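Local atomic coordinates of 2-oxo-1,2-dihydroquinoline 8-monooxygenase, oxygenase component (Pseudomonas putida, PDB entry 1Z01), a protein that probably serves as the terminal oxygenase of a Rieske non-haem iron system, hydroxylating 2-oxo-1,2-dihydroquinoline at carbon 8. Residues A[186-191]-A[311-316]; A[210-215]-A[367-372]; A[169-174]-A[261-266]; A[191-196]-A[333-338]; A[242-247]-A[390-395]. One frame throughout, in Å; residues are numbered along the deposited sequence.

Contact 1: residues A[186-191]-A[311-316]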
# COMPACT_ATOMS: atom_id res chain seq x y z
N PRO A 186 25.86 9.29 -40.83
CA PRO A 186 26.13 10.70 -40.57
C PRO A 186 26.03 11.03 -39.08
O PRO A 186 25.40 10.29 -38.31
CB PRO A 186 25.07 11.43 -41.41
CG PRO A 186 23.97 10.42 -41.56
CD PRO A 186 24.73 9.13 -41.76
N SER A 187 26.65 12.14 -38.68
CA SER A 187 26.66 12.56 -37.28
C SER A 187 25.29 12.78 -36.66
O SER A 187 24.38 13.33 -37.28
CB SER A 187 27.49 13.83 -37.13
OG SER A 187 28.86 13.56 -37.38
N SER A 188 25.14 12.34 -35.41
CA SER A 188 23.89 12.52 -34.68
C SER A 188 23.88 13.91 -34.06
O SER A 188 24.88 14.35 -33.49
CB SER A 188 23.77 11.47 -33.57
OG SER A 188 23.58 10.17 -34.09
N PRO A 189 22.74 14.61 -34.16
CA PRO A 189 22.57 15.95 -33.61
C PRO A 189 22.39 15.90 -32.10
O PRO A 189 22.03 14.87 -31.53
CB PRO A 189 21.33 16.46 -34.32
CG PRO A 189 20.51 15.22 -34.45
CD PRO A 189 21.54 14.20 -34.90
N SER A 190 22.63 17.04 -31.45
CA SER A 190 22.49 17.17 -30.02
C SER A 190 21.32 18.09 -29.72
O SER A 190 20.90 18.87 -30.57
CB SER A 190 23.77 17.75 -29.42
OG SER A 190 23.63 18.00 -28.04
N VAL A 191 20.77 17.98 -28.52
CA VAL A 191 19.66 18.84 -28.14
C VAL A 191 20.21 20.27 -28.08
O VAL A 191 19.46 21.25 -28.15
CB VAL A 191 19.10 18.44 -26.76
CG1 VAL A 191 17.91 19.34 -26.38
CG2 VAL A 191 18.68 16.96 -26.78
N HIS A 311 20.34 10.78 -39.62
CA HIS A 311 20.13 12.17 -39.22
C HIS A 311 19.23 12.30 -37.99
O HIS A 311 19.08 13.39 -37.44
CB HIS A 311 19.57 12.98 -40.39
CG HIS A 311 20.48 13.01 -41.58
ND1 HIS A 311 20.05 12.75 -42.86
CD2 HIS A 311 21.81 13.26 -41.67
CE1 HIS A 311 21.07 12.83 -43.69
NE2 HIS A 311 22.15 13.13 -42.99
N VAL A 312 18.64 11.18 -37.57
CA VAL A 312 17.77 11.18 -36.40
C VAL A 312 18.46 10.40 -35.27
O VAL A 312 19.10 9.37 -35.51
CB VAL A 312 16.41 10.49 -36.69
CG1 VAL A 312 15.49 10.64 -35.49
CG2 VAL A 312 15.77 11.10 -37.92
N VAL A 313 18.34 10.90 -34.04
CA VAL A 313 18.96 10.25 -32.89
C VAL A 313 17.96 10.13 -31.74
O VAL A 313 17.09 10.99 -31.57
CB VAL A 313 20.20 11.05 -32.41
CG1 VAL A 313 19.80 12.45 -31.96
CG2 VAL A 313 20.89 10.32 -31.27
N GLN A 314 18.07 9.05 -30.97
CA GLN A 314 17.18 8.83 -29.83
C GLN A 314 17.91 8.99 -28.51
O GLN A 314 18.99 8.43 -28.32
CB GLN A 314 16.54 7.44 -29.89
CG GLN A 314 15.50 7.18 -28.79
CD GLN A 314 14.71 5.90 -29.03
OE1 GLN A 314 14.27 5.62 -30.14
NE2 GLN A 314 14.51 5.11 -27.96
N TYR A 315 17.33 9.75 -27.59
CA TYR A 315 17.92 9.96 -26.28
C TYR A 315 16.93 9.52 -25.22
O TYR A 315 15.73 9.74 -25.37
CB TYR A 315 18.24 11.45 -26.05
CG TYR A 315 19.35 12.01 -26.91
CD1 TYR A 315 19.08 12.99 -27.88
CD2 TYR A 315 20.66 11.58 -26.76
CE1 TYR A 315 20.09 13.52 -28.66
CE2 TYR A 315 21.69 12.11 -27.54
CZ TYR A 315 21.40 13.07 -28.49
OH TYR A 315 22.42 13.56 -29.27
N GLU A 316 17.43 8.89 -24.16
CA GLU A 316 16.58 8.45 -23.08
C GLU A 316 17.20 8.83 -21.74
O GLU A 316 18.42 8.83 -21.58
CB GLU A 316 16.36 6.94 -23.12
CG GLU A 316 15.85 6.43 -24.45
CD GLU A 316 15.38 5.00 -24.40
OE1 GLU A 316 15.83 4.24 -23.52
OE2 GLU A 316 14.57 4.61 -25.26
O HOH W 1 22.66 9.51 -38.52
O HOH W 2 21.94 10.27 -35.97
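Val313 points its side chain at Ser188 and Pro189 of the loop 186-191, and each of its carbons has something to touch. Its CB packs against CB of Ser188 at 3.8 Å. CG1 stands in the crowded position between backbone N and carbonyl carbon (chi1 62°), which brings it to 3.3 Å from the carbonyl O of Pro189 and 3.8 Å from that proline's CG. The other branch, CG2, meets Ser188 CB at 3.9 Å and at the same time lies over one face of the Tyr315 ring, near the rim. Tyr315 takes the Pro189 carbonyl from another direction: its OH donates a hydrogen bond to Pro189 O at 2.6 Å, with the acceptor in the plane of the ring, at its edge. The C=O...donor angle is 140°. Farther along the ring, CD1 lies beside CG2 of Val191. At the opposite end of the contact, the Pro186 and His311 side chains cross at about a right angle. Water extends the polar contact: one water oxygen lies 2.9 Å from Pro186 O, to which it donates, and accepts from His311 N; another joins Ser188 OG to the Val312 O. The loop thus lies on one face of strand 313-320 while helix 339-377 packs against Val312 and Glu316, an arrangement consistent with the Bet v 1-like, helix-grip fold of the catalytic domain.

Contact 2: residues A[210-215]-A[367-372]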
# COMPACT_ATOMS: atom_id res chain seq x y z
N ARG A 210 18.02 2.82 -11.77
CA ARG A 210 19.20 2.09 -12.23
C ARG A 210 18.85 0.88 -13.09
O ARG A 210 19.47 0.63 -14.11
CB ARG A 210 20.04 1.62 -11.04
CG ARG A 210 20.65 2.75 -10.23
CD ARG A 210 21.17 2.26 -8.89
NE ARG A 210 20.13 1.61 -8.10
CZ ARG A 210 20.32 1.13 -6.88
NH1 ARG A 210 19.32 0.55 -6.22
NH2 ARG A 210 21.51 1.22 -6.30
N ILE A 211 17.85 0.13 -12.66
CA ILE A 211 17.44 -1.05 -13.39
C ILE A 211 16.80 -0.68 -14.73
O ILE A 211 16.92 -1.42 -15.71
CB ILE A 211 16.48 -1.88 -12.54
CG1 ILE A 211 17.24 -2.42 -11.32
CG2 ILE A 211 15.87 -3.00 -13.36
CD1 ILE A 211 18.48 -3.27 -11.67
N ALA A 212 16.15 0.48 -14.79
CA ALA A 212 15.53 0.91 -16.04
C ALA A 212 16.62 1.41 -17.00
O ALA A 212 16.56 1.17 -18.20
CB ALA A 212 14.53 2.02 -15.78
N CYS A 213 17.60 2.11 -16.45
CA CYS A 213 18.72 2.66 -17.22
C CYS A 213 19.65 1.64 -17.91
O CYS A 213 20.12 1.87 -19.04
CB CYS A 213 19.56 3.53 -16.29
SG CYS A 213 21.04 4.25 -17.04
N GLU A 214 19.92 0.52 -17.25
CA GLU A 214 20.84 -0.49 -17.78
C GLU A 214 20.37 -1.29 -19.00
O GLU A 214 21.19 -1.87 -19.72
CB GLU A 214 21.25 -1.45 -16.66
CG GLU A 214 22.02 -0.74 -15.57
CD GLU A 214 22.51 -1.67 -14.48
OE1 GLU A 214 23.06 -1.15 -13.49
OE2 GLU A 214 22.35 -2.90 -14.60
N ASN A 215 19.07 -1.32 -19.22
CA ASN A 215 18.50 -2.05 -20.35
C ASN A 215 18.85 -1.43 -21.70
O ASN A 215 19.20 -2.14 -22.65
CB ASN A 215 16.98 -2.14 -20.17
CG ASN A 215 16.26 -2.52 -21.45
OD1 ASN A 215 15.96 -1.67 -22.29
ND2 ASN A 215 15.97 -3.80 -21.60
N TYR A 367 8.32 -2.87 -20.24
CA TYR A 367 7.90 -3.99 -19.40
C TYR A 367 9.06 -4.90 -19.00
O TYR A 367 9.03 -5.51 -17.93
CB TYR A 367 6.81 -4.78 -20.11
CG TYR A 367 5.61 -3.93 -20.44
CD1 TYR A 367 5.37 -3.48 -21.74
CD2 TYR A 367 4.73 -3.52 -19.44
CE1 TYR A 367 4.30 -2.64 -22.04
CE2 TYR A 367 3.65 -2.68 -19.72
CZ TYR A 367 3.44 -2.24 -21.01
OH TYR A 367 2.37 -1.42 -21.29
N ALA A 368 10.09 -4.98 -19.84
CA ALA A 368 11.25 -5.81 -19.52
C ALA A 368 11.93 -5.24 -18.28
O ALA A 368 12.34 -5.99 -17.40
CB ALA A 368 12.22 -5.83 -20.69
N ARG A 369 12.04 -3.91 -18.23
CA ARG A 369 12.66 -3.21 -17.09
C ARG A 369 11.90 -3.48 -15.81
O ARG A 369 12.49 -3.73 -14.76
CB ARG A 369 12.66 -1.71 -17.32
CG ARG A 369 13.43 -1.23 -18.51
CD ARG A 369 13.11 0.23 -18.76
NE ARG A 369 13.57 0.66 -20.07
CZ ARG A 369 13.01 1.64 -20.77
NH1 ARG A 369 13.49 1.96 -21.96
NH2 ARG A 369 11.95 2.29 -20.28
N GLU A 370 10.57 -3.38 -15.89
CA GLU A 370 9.71 -3.60 -14.74
C GLU A 370 9.86 -5.00 -14.17
O GLU A 370 9.97 -5.18 -12.95
CB GLU A 370 8.25 -3.39 -15.13
CG GLU A 370 7.71 -2.02 -14.82
CD GLU A 370 6.22 -1.94 -15.04
OE1 GLU A 370 5.56 -2.99 -15.02
OE2 GLU A 370 5.70 -0.81 -15.21
N ALA A 371 9.84 -5.99 -15.05
CA ALA A 371 9.95 -7.40 -14.66
C ALA A 371 11.22 -7.75 -13.88
O ALA A 371 11.27 -8.77 -13.19
CB ALA A 371 9.85 -8.28 -15.90
N MET A 372 12.23 -6.91 -13.98
CA MET A 372 13.49 -7.16 -13.29
C MET A 372 13.60 -6.44 -11.94
O MET A 372 14.43 -6.80 -11.11
CB MET A 372 14.63 -6.73 -14.24
CG MET A 372 16.02 -6.65 -13.68
SD MET A 372 17.21 -6.45 -15.04
CE MET A 372 16.56 -5.03 -15.91
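Ile211 meets Met372 where the short helix 209-213 packs on the long helix 339-377, a helix-on-helix contact of the Bet v 1-like catalytic domain, right beside its mononuclear iron. Ile211 puts CG2 against CG of Met372 at 3.7 Å. The methionine is extended as far as SD and then bent (chi3 54°), which swings its CE back over the same methyl; that CE to CG2 approach is tighter than van der Waals contact and its exact value is doubtful. Next comes Ala212, where the helices are nearest, its CA 5.1 Å from that of Arg369. The extended arginine passes alongside, with CD 3.8 Å from Ala212 CB and NE 3.6 Å from Ala212 O, without a hydrogen bond there; its guanidinium makes a cation-pi contact with Tyr328. Glu214 turns elsewhere, forming salt bridges with Arg398 and with Arg87 of a neighbouring subunit, a residue of that subunit's Rieske cluster site. Asn215 closes the run. Its CG is anti to the backbone N (chi1 164°), and its side chain comes, at nearest atoms, within about 4 Å of the iron bound by His221, His225 and Asp365. It crosses Arg369 at about a right angle, the amide and guanidinium planes 76° apart, and Asn215 CB rests 4.0 Å from Arg369 CG.

Contact 3: residues A[169-174]-A[261-266]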
# COMPACT_ATOMS: atom_id res chain seq x y z
N LEU A 169 25.38 15.71 -20.68
CA LEU A 169 24.66 15.31 -21.89
C LEU A 169 25.57 14.42 -22.72
O LEU A 169 26.80 14.51 -22.62
CB LEU A 169 24.22 16.53 -22.70
CG LEU A 169 23.05 17.32 -22.10
CD1 LEU A 169 22.82 18.57 -22.92
CD2 LEU A 169 21.79 16.47 -22.07
N PRO A 170 24.99 13.54 -23.56
CA PRO A 170 25.77 12.63 -24.41
C PRO A 170 26.85 13.32 -25.25
O PRO A 170 26.77 14.51 -25.53
CB PRO A 170 24.70 11.96 -25.27
CG PRO A 170 23.51 11.92 -24.35
CD PRO A 170 23.55 13.32 -23.75
N PHE A 171 27.86 12.55 -25.65
CA PHE A 171 28.94 13.07 -26.47
C PHE A 171 28.37 13.71 -27.74
O PHE A 171 27.41 13.20 -28.33
CB PHE A 171 29.90 11.94 -26.86
CG PHE A 171 30.41 11.15 -25.68
CD1 PHE A 171 29.92 9.87 -25.42
CD2 PHE A 171 31.36 11.69 -24.83
CE1 PHE A 171 30.39 9.13 -24.33
CE2 PHE A 171 31.83 10.96 -23.73
CZ PHE A 171 31.34 9.68 -23.49
N ARG A 172 28.97 14.81 -28.17
CA ARG A 172 28.50 15.52 -29.35
C ARG A 172 29.27 15.23 -30.62
O ARG A 172 30.48 14.95 -30.60
CB ARG A 172 28.53 17.03 -29.08
CG ARG A 172 27.71 17.43 -27.87
CD ARG A 172 27.74 18.92 -27.65
NE ARG A 172 27.03 19.63 -28.70
CZ ARG A 172 26.88 20.95 -28.72
NH1 ARG A 172 26.21 21.53 -29.71
NH2 ARG A 172 27.39 21.68 -27.74
N PHE A 173 28.56 15.28 -31.74
CA PHE A 173 29.12 15.08 -33.07
C PHE A 173 28.68 16.27 -33.91
O PHE A 173 27.60 16.82 -33.68
CB PHE A 173 28.60 13.79 -33.70
CG PHE A 173 29.01 12.55 -32.96
CD1 PHE A 173 28.21 12.04 -31.94
CD2 PHE A 173 30.19 11.90 -33.28
CE1 PHE A 173 28.59 10.90 -31.25
CE2 PHE A 173 30.59 10.75 -32.59
CZ PHE A 173 29.78 10.25 -31.57
N PRO A 174 29.48 16.66 -34.91
CA PRO A 174 30.76 16.08 -35.32
C PRO A 174 31.95 16.36 -34.40
O PRO A 174 33.05 15.87 -34.64
CB PRO A 174 30.97 16.66 -36.72
CG PRO A 174 30.39 18.05 -36.57
CD PRO A 174 29.11 17.79 -35.79
N GLY A 261 31.39 9.09 -19.34
CA GLY A 261 30.61 7.94 -19.75
C GLY A 261 31.39 6.94 -20.56
O GLY A 261 32.61 6.84 -20.43
N MET A 262 30.69 6.20 -21.42
CA MET A 262 31.31 5.18 -22.24
C MET A 262 30.68 5.08 -23.62
O MET A 262 29.49 5.35 -23.79
CB MET A 262 31.22 3.83 -21.54
CG MET A 262 29.80 3.43 -21.18
SD MET A 262 29.68 1.82 -20.39
CE MET A 262 28.64 0.95 -21.48
N MET A 263 31.48 4.68 -24.60
CA MET A 263 31.04 4.51 -25.98
C MET A 263 31.26 3.06 -26.41
O MET A 263 32.36 2.53 -26.31
CB MET A 263 31.83 5.46 -26.89
CG MET A 263 31.53 5.30 -28.38
SD MET A 263 29.84 5.70 -28.84
CE MET A 263 29.86 7.46 -28.65
N GLN A 264 30.20 2.42 -26.87
CA GLN A 264 30.30 1.03 -27.31
C GLN A 264 30.60 1.03 -28.80
O GLN A 264 29.89 1.66 -29.58
CB GLN A 264 29.00 0.30 -26.99
CG GLN A 264 28.63 0.43 -25.53
CD GLN A 264 27.63 -0.59 -25.06
OE1 GLN A 264 26.49 -0.64 -25.53
NE2 GLN A 264 28.05 -1.41 -24.11
N TRP A 265 31.66 0.33 -29.17
CA TRP A 265 32.07 0.26 -30.57
C TRP A 265 31.22 -0.69 -31.38
O TRP A 265 31.73 -1.68 -31.91
CB TRP A 265 33.54 -0.15 -30.66
CG TRP A 265 34.49 0.80 -30.03
CD1 TRP A 265 35.23 0.59 -28.92
CD2 TRP A 265 34.80 2.13 -30.47
NE1 TRP A 265 36.00 1.69 -28.63
CE2 TRP A 265 35.76 2.65 -29.57
CE3 TRP A 265 34.38 2.93 -31.54
CZ2 TRP A 265 36.30 3.94 -29.71
CZ3 TRP A 265 34.91 4.21 -31.68
CH2 TRP A 265 35.86 4.70 -30.76
N LEU A 266 29.93 -0.41 -31.49
CA LEU A 266 29.05 -1.28 -32.26
C LEU A 266 29.39 -1.17 -33.75
O LEU A 266 29.87 -0.14 -34.22
CB LEU A 266 27.59 -0.92 -32.03
CG LEU A 266 27.12 -0.94 -30.56
CD1 LEU A 266 25.61 -0.87 -30.52
CD2 LEU A 266 27.61 -2.21 -29.87
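Extended at Phe171 and again at Phe173, the loop 169-174 directs both aromatic side chains toward strand 261-264, whose nearly fully stretched Gly261 (phi -175°, psi -153°) begins the strand. No hydrogen bond joins the two segments; the contact is made by rings, a thioether and the strand's backbone. Phe171 comes in edge first: CE1 is 3.9 Å from the carbonyl O of Met262, which lies in the plane of the ring, and CZ reaches 4.0 Å from the Gly261 carbonyl carbon. The strand belongs to the large antiparallel sheet of the Bet v 1-like domain, between strands 250-253 and 293-297, and the loop covers the face that carries Met263. There the methionine chain starts with CG anti to the backbone N (chi1 175°) and then folds at both later torsions, so that its methyl end is presented to two phenylalanines at once. CE stands 4.0 Å from CD1 of Phe171, approaching obliquely, and 4.0 Å from CZ of Phe173, at the edge of that ring. Phe173 and Met263 come at each other from opposite directions, whereas Phe171 slides past the methionine. Phe180 touches both Phe171 and Met263, and His182 sets its ring almost perpendicular to that of Phe173.

Contact 4: residues A[191-196]-A[333-338]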
# COMPACT_ATOMS: atom_id res chain seq x y z
N VAL A 191 20.77 17.98 -28.52
CA VAL A 191 19.66 18.84 -28.14
C VAL A 191 20.21 20.27 -28.08
O VAL A 191 19.46 21.25 -28.15
CB VAL A 191 19.10 18.44 -26.76
CG1 VAL A 191 17.91 19.34 -26.38
CG2 VAL A 191 18.68 16.96 -26.78
N LEU A 192 21.53 20.38 -27.97
CA LEU A 192 22.20 21.67 -27.89
C LEU A 192 22.43 22.35 -29.24
O LEU A 192 22.71 23.55 -29.29
CB LEU A 192 23.53 21.52 -27.16
CG LEU A 192 23.47 21.23 -25.66
CD1 LEU A 192 24.86 21.00 -25.11
CD2 LEU A 192 22.82 22.40 -24.94
N ASP A 193 22.31 21.59 -30.32
CA ASP A 193 22.52 22.12 -31.67
C ASP A 193 21.46 23.12 -32.11
O ASP A 193 20.29 22.99 -31.77
CB ASP A 193 22.56 20.98 -32.68
CG ASP A 193 23.80 20.11 -32.54
OD1 ASP A 193 23.77 18.97 -33.05
OD2 ASP A 193 24.79 20.57 -31.93
N ASP A 194 21.87 24.13 -32.89
CA ASP A 194 20.93 25.12 -33.40
C ASP A 194 19.97 24.42 -34.34
O ASP A 194 20.38 23.54 -35.10
CB ASP A 194 21.65 26.22 -34.19
CG ASP A 194 22.48 27.12 -33.31
OD1 ASP A 194 23.14 28.03 -33.87
OD2 ASP A 194 22.47 26.94 -32.08
N ASN A 195 18.71 24.81 -34.29
CA ASN A 195 17.68 24.23 -35.14
C ASN A 195 17.39 22.77 -34.84
O ASN A 195 16.71 22.11 -35.62
CB ASN A 195 18.08 24.38 -36.61
CG ASN A 195 18.10 25.82 -37.06
OD1 ASN A 195 18.89 26.19 -37.92
ND2 ASN A 195 17.21 26.63 -36.50
N ALA A 196 17.91 22.27 -33.73
CA ALA A 196 17.64 20.88 -33.38
C ALA A 196 16.20 20.85 -32.85
O ALA A 196 15.82 21.65 -32.00
CB ALA A 196 18.60 20.41 -32.30
N VAL A 333 15.70 13.37 -31.92
CA VAL A 333 16.16 14.70 -32.30
C VAL A 333 16.65 14.72 -33.74
O VAL A 333 17.23 13.75 -34.23
CB VAL A 333 17.30 15.18 -31.37
CG1 VAL A 333 17.68 16.61 -31.71
CG2 VAL A 333 16.88 15.08 -29.91
N ARG A 334 16.41 15.84 -34.42
CA ARG A 334 16.84 16.04 -35.79
C ARG A 334 16.98 17.53 -36.02
O ARG A 334 16.15 18.32 -35.55
CB ARG A 334 15.81 15.48 -36.78
CG ARG A 334 16.18 15.76 -38.22
CD ARG A 334 15.36 14.98 -39.21
NE ARG A 334 15.94 15.07 -40.55
CZ ARG A 334 15.97 14.08 -41.43
NH1 ARG A 334 16.53 14.25 -42.62
NH2 ARG A 334 15.45 12.90 -41.11
N VAL A 335 18.03 17.94 -36.73
CA VAL A 335 18.22 19.35 -37.00
C VAL A 335 17.34 19.73 -38.17
O VAL A 335 17.42 19.14 -39.24
CB VAL A 335 19.68 19.67 -37.35
CG1 VAL A 335 19.79 21.12 -37.78
CG2 VAL A 335 20.57 19.42 -36.15
N CYS A 336 16.47 20.71 -37.94
CA CYS A 336 15.55 21.17 -38.97
C CYS A 336 15.72 22.67 -39.19
O CYS A 336 15.12 23.49 -38.49
CB CYS A 336 14.12 20.84 -38.55
SG CYS A 336 13.88 19.08 -38.24
N PRO A 337 16.54 23.05 -40.17
CA PRO A 337 16.84 24.44 -40.52
C PRO A 337 15.63 25.24 -41.01
O PRO A 337 15.48 26.40 -40.64
CB PRO A 337 17.89 24.31 -41.63
CG PRO A 337 18.40 22.90 -41.51
CD PRO A 337 17.21 22.12 -41.11
N THR A 338 14.79 24.62 -41.83
CA THR A 338 13.63 25.31 -42.38
C THR A 338 12.29 24.83 -41.86
O THR A 338 12.13 23.70 -41.38
CB THR A 338 13.58 25.20 -43.90
OG1 THR A 338 13.20 23.87 -44.26
CG2 THR A 338 14.94 25.52 -44.50
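Ala196 and Val335 face each other as an antiparallel non-hydrogen-bonded pair, their CA atoms 4.0 Å apart and their side chains on the same face of the sheet. Val335 straddles the turn that ends at Ala196: CG1, anti to the backbone N (chi1 174°), packs against CB of Asn195 at 3.9 Å and the carbonyl O of Asp194 at 3.7 Å, while CG2 is turned toward Ala196 CB and Asp193 CB. Val333 divides its methyls likewise, giving CG1 to Ala196 CB at 4.0 Å and CG2 to CG2 of Val191, whose side chain it crosses at about a right angle. Beyond the pair, Cys336 N donates to Asn195 O at 2.7 Å in a nearly straight bond (167° at the hydrogen), and the same oxygen receives a CA-H contact from Val335. Asn195 lays its OD1 near CA of Pro337, 3.7 Å away. The carboxylate of Asp193 is held outside this contact, in a salt bridge with Arg172. Residues Asp193 to Ala196 form a type II turn, with Asn195 at its positive-phi corner, that leads into strand 196-206. This strand pairs with the last one, 325-335, the joining of first and last strands expected of the Bet v 1-like sheet.

Contact 5: residues A[242-247]-A[390-395]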
# COMPACT_ATOMS: atom_id res chain seq x y z
N LEU A 242 24.57 -9.48 -29.71
CA LEU A 242 25.93 -9.10 -30.06
C LEU A 242 26.84 -9.55 -28.91
O LEU A 242 26.43 -9.52 -27.75
CB LEU A 242 26.05 -7.59 -30.24
CG LEU A 242 25.05 -6.90 -31.17
CD1 LEU A 242 25.32 -5.41 -31.17
CD2 LEU A 242 25.17 -7.46 -32.57
N LEU A 243 28.06 -9.96 -29.24
CA LEU A 243 29.02 -10.40 -28.23
C LEU A 243 30.30 -9.59 -28.32
O LEU A 243 30.74 -9.24 -29.41
CB LEU A 243 29.42 -11.85 -28.44
CG LEU A 243 28.45 -13.01 -28.41
CD1 LEU A 243 28.90 -14.03 -29.44
CD2 LEU A 243 28.41 -13.63 -27.02
N PRO A 244 30.91 -9.28 -27.17
CA PRO A 244 32.16 -8.51 -27.22
C PRO A 244 33.27 -9.47 -27.66
O PRO A 244 33.25 -10.64 -27.29
CB PRO A 244 32.32 -8.04 -25.77
CG PRO A 244 31.68 -9.15 -24.98
CD PRO A 244 30.44 -9.46 -25.78
N THR A 245 34.22 -8.99 -28.46
CA THR A 245 35.30 -9.86 -28.92
C THR A 245 36.65 -9.46 -28.33
O THR A 245 37.58 -10.26 -28.29
CB THR A 245 35.41 -9.84 -30.46
OG1 THR A 245 35.76 -8.53 -30.91
CG2 THR A 245 34.10 -10.26 -31.10
N SER A 246 36.75 -8.21 -27.88
CA SER A 246 38.00 -7.73 -27.31
C SER A 246 37.73 -7.05 -25.98
O SER A 246 36.58 -6.75 -25.64
CB SER A 246 38.68 -6.75 -28.26
OG SER A 246 37.90 -5.58 -28.45
N ASP A 247 38.80 -6.79 -25.24
CA ASP A 247 38.70 -6.14 -23.95
C ASP A 247 38.38 -4.66 -24.06
O ASP A 247 37.87 -4.06 -23.12
CB ASP A 247 40.00 -6.32 -23.18
CG ASP A 247 39.84 -7.17 -21.93
OD1 ASP A 247 40.86 -7.43 -21.27
OD2 ASP A 247 38.69 -7.57 -21.63
N THR A 390 28.31 -10.58 -21.93
CA THR A 390 27.60 -9.45 -22.50
C THR A 390 27.34 -8.36 -21.46
O THR A 390 27.03 -7.22 -21.80
CB THR A 390 26.26 -9.89 -23.09
OG1 THR A 390 25.56 -10.69 -22.12
CG2 THR A 390 26.48 -10.71 -24.34
N ASP A 391 27.49 -8.71 -20.19
CA ASP A 391 27.25 -7.76 -19.12
C ASP A 391 28.42 -6.83 -18.88
O ASP A 391 28.44 -6.07 -17.90
CB ASP A 391 26.86 -8.52 -17.86
CG ASP A 391 25.47 -9.09 -17.97
OD1 ASP A 391 25.25 -10.25 -17.60
OD2 ASP A 391 24.58 -8.34 -18.43
N ILE A 392 29.40 -6.87 -19.77
CA ILE A 392 30.56 -5.99 -19.66
C ILE A 392 30.00 -4.57 -19.76
O ILE A 392 30.55 -3.63 -19.20
CB ILE A 392 31.57 -6.24 -20.81
CG1 ILE A 392 32.78 -5.32 -20.68
CG2 ILE A 392 30.90 -6.01 -22.17
CD1 ILE A 392 33.55 -5.50 -19.39
N SER A 393 28.88 -4.44 -20.48
CA SER A 393 28.24 -3.14 -20.66
C SER A 393 27.72 -2.56 -19.33
O SER A 393 28.20 -1.51 -18.89
CB SER A 393 27.11 -3.26 -21.69
OG SER A 393 27.63 -3.64 -22.96
N PRO A 394 26.75 -3.22 -18.66
CA PRO A 394 26.31 -2.63 -17.39
C PRO A 394 27.44 -2.50 -16.36
O PRO A 394 27.53 -1.49 -15.65
CB PRO A 394 25.19 -3.57 -16.93
CG PRO A 394 25.57 -4.89 -17.57
CD PRO A 394 25.99 -4.45 -18.96
N ILE A 395 28.32 -3.50 -16.29
CA ILE A 395 29.43 -3.46 -15.34
C ILE A 395 30.34 -2.24 -15.54
O ILE A 395 30.72 -1.56 -14.59
CB ILE A 395 30.28 -4.75 -15.42
CG1 ILE A 395 29.48 -5.92 -14.86
CG2 ILE A 395 31.57 -4.58 -14.64
CD1 ILE A 395 30.19 -7.25 -14.99
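Thr390 owes its contact to chi1 of 49°, which tucks OG1 between the backbone N and carbonyl carbon and leaves CG2 anti to the carbonyl carbon, facing strand 241-244. Ile392 has CG1 anti to its backbone N (chi1 -179°), and CG2 is thereby the branch offered to the same strand. Of these two methyls, that of Thr390 makes the closer approach: CG2 is 3.6 Å from the carbonyl O of Leu242. The same Thr390 CG2 lies 4.4 Å from CD2 of Leu243, a side chain that sets off in the other direction but curls its end back. Pro244 bridges the two residues, its CD 4.3 Å from CA of Thr390 and its CG 4.3 Å from CG2 of Ile392. No hydrogen bond crosses, and these carbon contacts are loose. Strand 241-244 is an outer strand of a small three-stranded antiparallel sheet, next to strand 271-277, and here it lies against the start of helix 392-404 in the catalytic domain. Trp271 of the neighbouring strand touches both Pro244 and Ser393. Asp391 occupies the N-cap position of the helix, yet its carboxylate makes no capping bond there; OD1 instead takes hydrogen bonds from Val388 N and from NE2 of His86, a Rieske cluster ligand of a neighbouring subunit. Inside the first helical turn, Ile395 N binds Asp391 O at 3.0 Å.

All five contacts lie in the catalytic domain, and every pair of them interleaves along the chain. Contacts 1, 3 and 4 gather on the seven-stranded antiparallel sheet: 1 and 4 have centres about 9 Å apart, share Val191 and use the neighbouring strands 313-320 and 325-335, while contact 3, about 11 Å from contact 1, reaches strand 261-264. Their first segments all belong to the connection between strands 147-152 and 196-206, which therefore spreads over much of the sheet. Contacts 2 and 5, centres about 18 Å apart, involve helices and both touch a second subunit, at residues of its Rieske cluster site, consistent with electron transfer between subunits of the trimer.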